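Local structure of fructokinase (Vibrio cholerae serotype O1, 5EYN) at residues S154-I159 and Q187-R192; S143-L146 and P150-S153. The protein phosphorylates D-fructose at the expense of ATP, as a sugar kinase of the PfkB (ribokinase-like) family. All blocks are in the same frame, centred on the assembly; numbering follows the deposited sequence.

Contact 1 of 2, residues S154-I159 and Q187-R192; sequences STFAAI and QATVMR
The guanidinium of Arg192 lies flat over one face of the Phe156 ring, a parallel stack in which the planes are 9° apart. Arg192 CZ sits 3.7 Å from the centroid of the Phe156 ring and 11° off its normal, which makes the pair a cation-pi contact; the closest atoms are Arg192 NH1 and Phe156 CD2, at 3.5 Å. The aliphatic part of the arginine joins in, for Arg192 CD stands over the same face, 4.0 Å from the Phe156 centroid, as a CH-pi donor. An extended chain, with CG anti to the backbone N (chi1 -178°), carries the charged group from its own helix across the ring toward Phe156 CB. Both helices belong to the ribokinase-like alpha/beta domain: helix 151-165 links the parallel strands 138-142 and 168-172, while helix 186-194 comes between strands 168-172 and 199-203, so the contact joins neighbouring helices packed against the central sheet. Phe156 reaches the second helix with its far end. There the carbonyl oxygen Thr189 O lies in the plane of the ring, 3.6 Å from Phe156 CZ, where the positive ring edge would favour it. Thr189 CG2 touches Phe156 CE2 at 3.9 Å, while Thr189 OG1 turns away to hydrogen-bond Glu185 O, just ahead of the helix. Leu196 also packs against Phe156.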
loop_
_atom_site.group_PDB
_atom_site.type_symbol
_atom_site.label_atom_id
_atom_site.label_comp_id
_atom_site.label_asym_id
_atom_site.label_seq_id
_atom_site.Cartn_x
_atom_site.Cartn_y
_atom_site.Cartn_z
ATOM N N SER A 154 -2.759 -24.148 3.218
ATOM C CA SER A 154 -2.945 -24.081 4.667
ATOM C C SER A 154 -4.422 -23.954 5.034
ATOM O O SER A 154 -4.886 -24.553 5.992
ATOM C CB SER A 154 -2.174 -22.908 5.276
ATOM O OG SER A 154 -0.783 -23.077 5.109
ATOM N N THR A 155 -5.151 -23.186 4.250
ATOM C CA THR A 155 -6.541 -22.932 4.528
ATOM C C THR A 155 -7.364 -24.169 4.213
ATOM O O THR A 155 -8.261 -24.535 4.951
ATOM C CB THR A 155 -7.022 -21.700 3.732
ATOM O OG1 THR A 155 -6.290 -20.546 4.162
ATOM C CG2 THR A 155 -8.474 -21.477 3.964
ATOM N N PHE A 156 -7.057 -24.843 3.114
ATOM C CA PHE A 156 -7.731 -26.117 2.864
ATOM C C PHE A 156 -7.460 -27.136 3.984
ATOM O O PHE A 156 -8.347 -27.912 4.342
ATOM C CB PHE A 156 -7.358 -26.708 1.504
ATOM C CG PHE A 156 -8.139 -26.124 0.365
ATOM C CD1 PHE A 156 -9.501 -26.314 0.279
ATOM C CD2 PHE A 156 -7.502 -25.437 -0.652
ATOM C CE1 PHE A 156 -10.214 -25.792 -0.781
ATOM C CE2 PHE A 156 -8.218 -24.918 -1.705
ATOM C CZ PHE A 156 -9.571 -25.096 -1.773
ATOM N N ALA A 157 -6.256 -27.132 4.545
ATOM C CA ALA A 157 -5.957 -28.025 5.663
ATOM C C ALA A 157 -6.786 -27.629 6.874
ATOM O O ALA A 157 -7.314 -28.487 7.564
ATOM C CB ALA A 157 -4.471 -28.010 5.993
ATOM N N ALA A 158 -6.909 -26.330 7.130
ATOM C CA ALA A 158 -7.717 -25.867 8.252
ATOM C C ALA A 158 -9.159 -26.322 8.085
ATOM O O ALA A 158 -9.776 -26.790 9.027
ATOM C CB ALA A 158 -7.649 -24.364 8.381
ATOM N N ILE A 159 -9.693 -26.196 6.880
ATOM C CA ILE A 159 -11.043 -26.661 6.600
ATOM C C ILE A 159 -11.171 -28.165 6.871
ATOM O O ILE A 159 -12.110 -28.591 7.545
ATOM C CB ILE A 159 -11.441 -26.336 5.157
ATOM C CG1 ILE A 159 -11.600 -24.814 4.982
ATOM C CG2 ILE A 159 -12.708 -27.032 4.784
ATOM C CD1 ILE A 159 -11.684 -24.398 3.536
ATOM N N GLN A 187 -11.533 -20.234 -10.437
ATOM C CA GLN A 187 -12.823 -20.905 -10.482
ATOM C C GLN A 187 -12.758 -22.277 -9.834
ATOM O O GLN A 187 -13.559 -22.601 -8.969
ATOM C CB GLN A 187 -13.338 -21.033 -11.907
ATOM C CG GLN A 187 -14.757 -21.600 -11.987
ATOM C CD GLN A 187 -15.227 -21.785 -13.409
ATOM O OE1 GLN A 187 -14.442 -22.113 -14.292
ATOM N NE2 GLN A 187 -16.515 -21.572 -13.640
ATOM N N ALA A 188 -11.792 -23.084 -10.242
ATOM C CA ALA A 188 -11.690 -24.439 -9.726
ATOM C C ALA A 188 -11.355 -24.465 -8.241
ATOM O O ALA A 188 -11.842 -25.307 -7.493
ATOM C CB ALA A 188 -10.649 -25.210 -10.500
ATOM N N THR A 189 -10.477 -23.574 -7.812
ATOM C CA THR A 189 -10.057 -23.563 -6.412
ATOM C C THR A 189 -11.222 -23.149 -5.507
ATOM O O THR A 189 -11.491 -23.765 -4.476
ATOM C CB THR A 189 -8.872 -22.616 -6.209
ATOM O OG1 THR A 189 -7.773 -23.030 -7.027
ATOM C CG2 THR A 189 -8.427 -22.596 -4.775
ATOM N N VAL A 190 -11.946 -22.122 -5.918
ATOM C CA VAL A 190 -13.106 -21.672 -5.161
ATOM C C VAL A 190 -14.169 -22.767 -5.126
ATOM O O VAL A 190 -14.744 -23.035 -4.066
ATOM C CB VAL A 190 -13.658 -20.364 -5.763
ATOM C CG1 VAL A 190 -15.037 -20.050 -5.212
ATOM C CG2 VAL A 190 -12.678 -19.220 -5.505
ATOM N N MET A 191 -14.416 -23.440 -6.249
ATOM C CA MET A 191 -15.451 -24.462 -6.234
ATOM C C MET A 191 -15.052 -25.666 -5.386
ATOM O O MET A 191 -15.919 -26.329 -4.825
ATOM C CB MET A 191 -15.840 -24.873 -7.651
ATOM C CG MET A 191 -16.529 -23.744 -8.406
ATOM S SD MET A 191 -17.907 -22.969 -7.532
ATOM C CE MET A 191 -19.129 -24.260 -7.643
ATOM N N ARG A 192 -13.755 -25.944 -5.268
ATOM C CA ARG A 192 -13.295 -26.977 -4.345
ATOM C C ARG A 192 -13.705 -26.631 -2.914
ATOM O O ARG A 192 -14.165 -27.501 -2.175
ATOM C CB ARG A 192 -11.776 -27.144 -4.446
ATOM C CG ARG A 192 -11.194 -28.228 -3.548
ATOM C CD ARG A 192 -9.669 -28.239 -3.619
ATOM N NE ARG A 192 -9.102 -28.968 -2.499
ATOM C CZ ARG A 192 -7.836 -28.911 -2.112
ATOM N NH1 ARG A 192 -6.970 -28.158 -2.762
ATOM N NH2 ARG A 192 -7.442 -29.628 -1.066
#

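Contact 2 of 2, residues S143-L146 and P150-S153; sequences SIAL and PSRS
The loop that leaves strand 138-142 and leads into helix 151-165 is the connection of a beta-alpha unit, and here it is fastened to the N-terminal part of that helix by two side chains hydrogen-bonded to successive carbonyl oxygens. Ser151 OG donates to Ala145 O at 2.7 Å, approaching in the carbonyl plane on a lone pair with a C=O...donor angle of 126°. The hydroxyl is put there by a first torsion that sets Ser151 OG anti to the backbone N. Ala145 O also receives a CA-H...O contact from Arg152 CA, at 3.4 Å. In this ribokinase-like fold the loop runs beside the sugar site: Ile144 touches the bound fructose. One residue further on, Arg152 NE gives its hydrogen to Leu146 O at 2.8 Å, somewhat bent at 147° and tilted from the carbonyl plane. A bend at chi3 (-55°) turns Arg152 NE toward this oxygen, and Arg152 CG comes within 3.4 Å of Leu146 O. The rest of the guanidinium is held as well, through a hydrogen bond from NH2 to Ala147 O and a salt bridge from NH1 to Glu185, just before helix 186-194.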
loop_
_atom_site.group_PDB
_atom_site.type_symbol
_atom_site.label_atom_id
_atom_site.label_comp_id
_atom_site.label_asym_id
_atom_site.label_seq_id
_atom_site.Cartn_x
_atom_site.Cartn_y
_atom_site.Cartn_z
ATOM N N SER A 143 -12.373 -16.315 -0.314
ATOM C CA SER A 143 -11.480 -16.826 -1.339
ATOM C C SER A 143 -10.099 -16.213 -1.369
ATOM O O SER A 143 -9.200 -16.835 -1.925
ATOM C CB SER A 143 -12.103 -16.750 -2.722
ATOM O OG SER A 143 -12.175 -15.420 -3.151
ATOM N N ILE A 144 -9.877 -15.028 -0.825
ATOM C CA ILE A 144 -8.540 -14.482 -0.841
ATOM C C ILE A 144 -7.588 -15.442 -0.120
ATOM O O ILE A 144 -6.417 -15.558 -0.487
ATOM C CB ILE A 144 -8.500 -13.055 -0.270
ATOM C CG1 ILE A 144 -8.878 -12.075 -1.371
ATOM C CG2 ILE A 144 -7.115 -12.707 0.296
ATOM C CD1 ILE A 144 -8.881 -10.628 -0.931
ATOM N N ALA A 145 -8.078 -16.155 0.883
ATOM C CA ALA A 145 -7.233 -17.095 1.605
ATOM C C ALA A 145 -6.769 -18.240 0.714
ATOM O O ALA A 145 -5.781 -18.893 1.021
ATOM C CB ALA A 145 -7.979 -17.640 2.812
ATOM N N LEU A 146 -7.487 -18.459 -0.378
ATOM C CA LEU A 146 -7.183 -19.506 -1.336
ATOM C C LEU A 146 -6.416 -18.985 -2.533
ATOM O O LEU A 146 -6.134 -19.738 -3.445
ATOM C CB LEU A 146 -8.484 -20.109 -1.846
ATOM C CG LEU A 146 -9.480 -20.517 -0.760
ATOM C CD1 LEU A 146 -10.738 -21.088 -1.388
ATOM C CD2 LEU A 146 -8.855 -21.516 0.217
ATOM N N PRO A 150 1.542 -20.112 0.384
ATOM C CA PRO A 150 1.038 -21.309 1.059
ATOM C C PRO A 150 -0.351 -21.166 1.673
ATOM O O PRO A 150 -0.903 -22.139 2.187
ATOM C CB PRO A 150 2.070 -21.532 2.170
ATOM C CG PRO A 150 2.533 -20.140 2.511
ATOM C CD PRO A 150 2.585 -19.435 1.177
ATOM N N SER A 151 -0.923 -19.968 1.674
ATOM C CA SER A 151 -2.208 -19.804 2.345
ATOM C C SER A 151 -3.270 -20.734 1.791
ATOM O O SER A 151 -4.080 -21.265 2.541
ATOM C CB SER A 151 -2.675 -18.357 2.271
ATOM O OG SER A 151 -3.950 -18.222 2.879
ATOM N N ARG A 152 -3.270 -20.961 0.489
ATOM C CA ARG A 152 -4.300 -21.791 -0.120
ATOM C C ARG A 152 -4.293 -23.194 0.492
ATOM O O ARG A 152 -5.288 -23.647 1.029
ATOM C CB ARG A 152 -4.108 -21.849 -1.642
ATOM C CG ARG A 152 -5.112 -22.776 -2.340
ATOM C CD ARG A 152 -4.801 -23.009 -3.804
ATOM N NE ARG A 152 -4.685 -21.782 -4.588
ATOM C CZ ARG A 152 -4.355 -21.745 -5.868
ATOM N NH1 ARG A 152 -4.076 -22.880 -6.507
ATOM N NH2 ARG A 152 -4.273 -20.619 -6.533
ATOM N N SER A 153 -3.150 -23.860 0.446
ATOM C CA SER A 153 -3.062 -25.193 1.020
ATOM C C SER A 153 -3.249 -25.177 2.535
ATOM O O SER A 153 -3.851 -26.097 3.090
ATOM C CB SER A 153 -1.762 -25.897 0.617
ATOM O OG SER A 153 -0.601 -25.184 0.981
#

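Helix 151-165 serves both contacts, whose centres are 7 Å apart: its first turn meets the preceding loop in contact 2, and Phe156, farther along, reaches helix 186-194 in contact 1. The two sets of atoms also touch directly. Thr155 CG2 packs on Leu146 CD2 at 3.8 Å, and Val190 CG2 lies 3.8 Å from Ser143 CB, so residues 143-146 are packed against both helices. Contact 1 lies away from the substrate, nucleotide and metal sites. Contact 2 is nearer to them: the side chain of Ala145 is about 9 Å from the bound fructose, about 6 Å from that of the fructose-binding Asp26 and about 14 Å from the calcium ion.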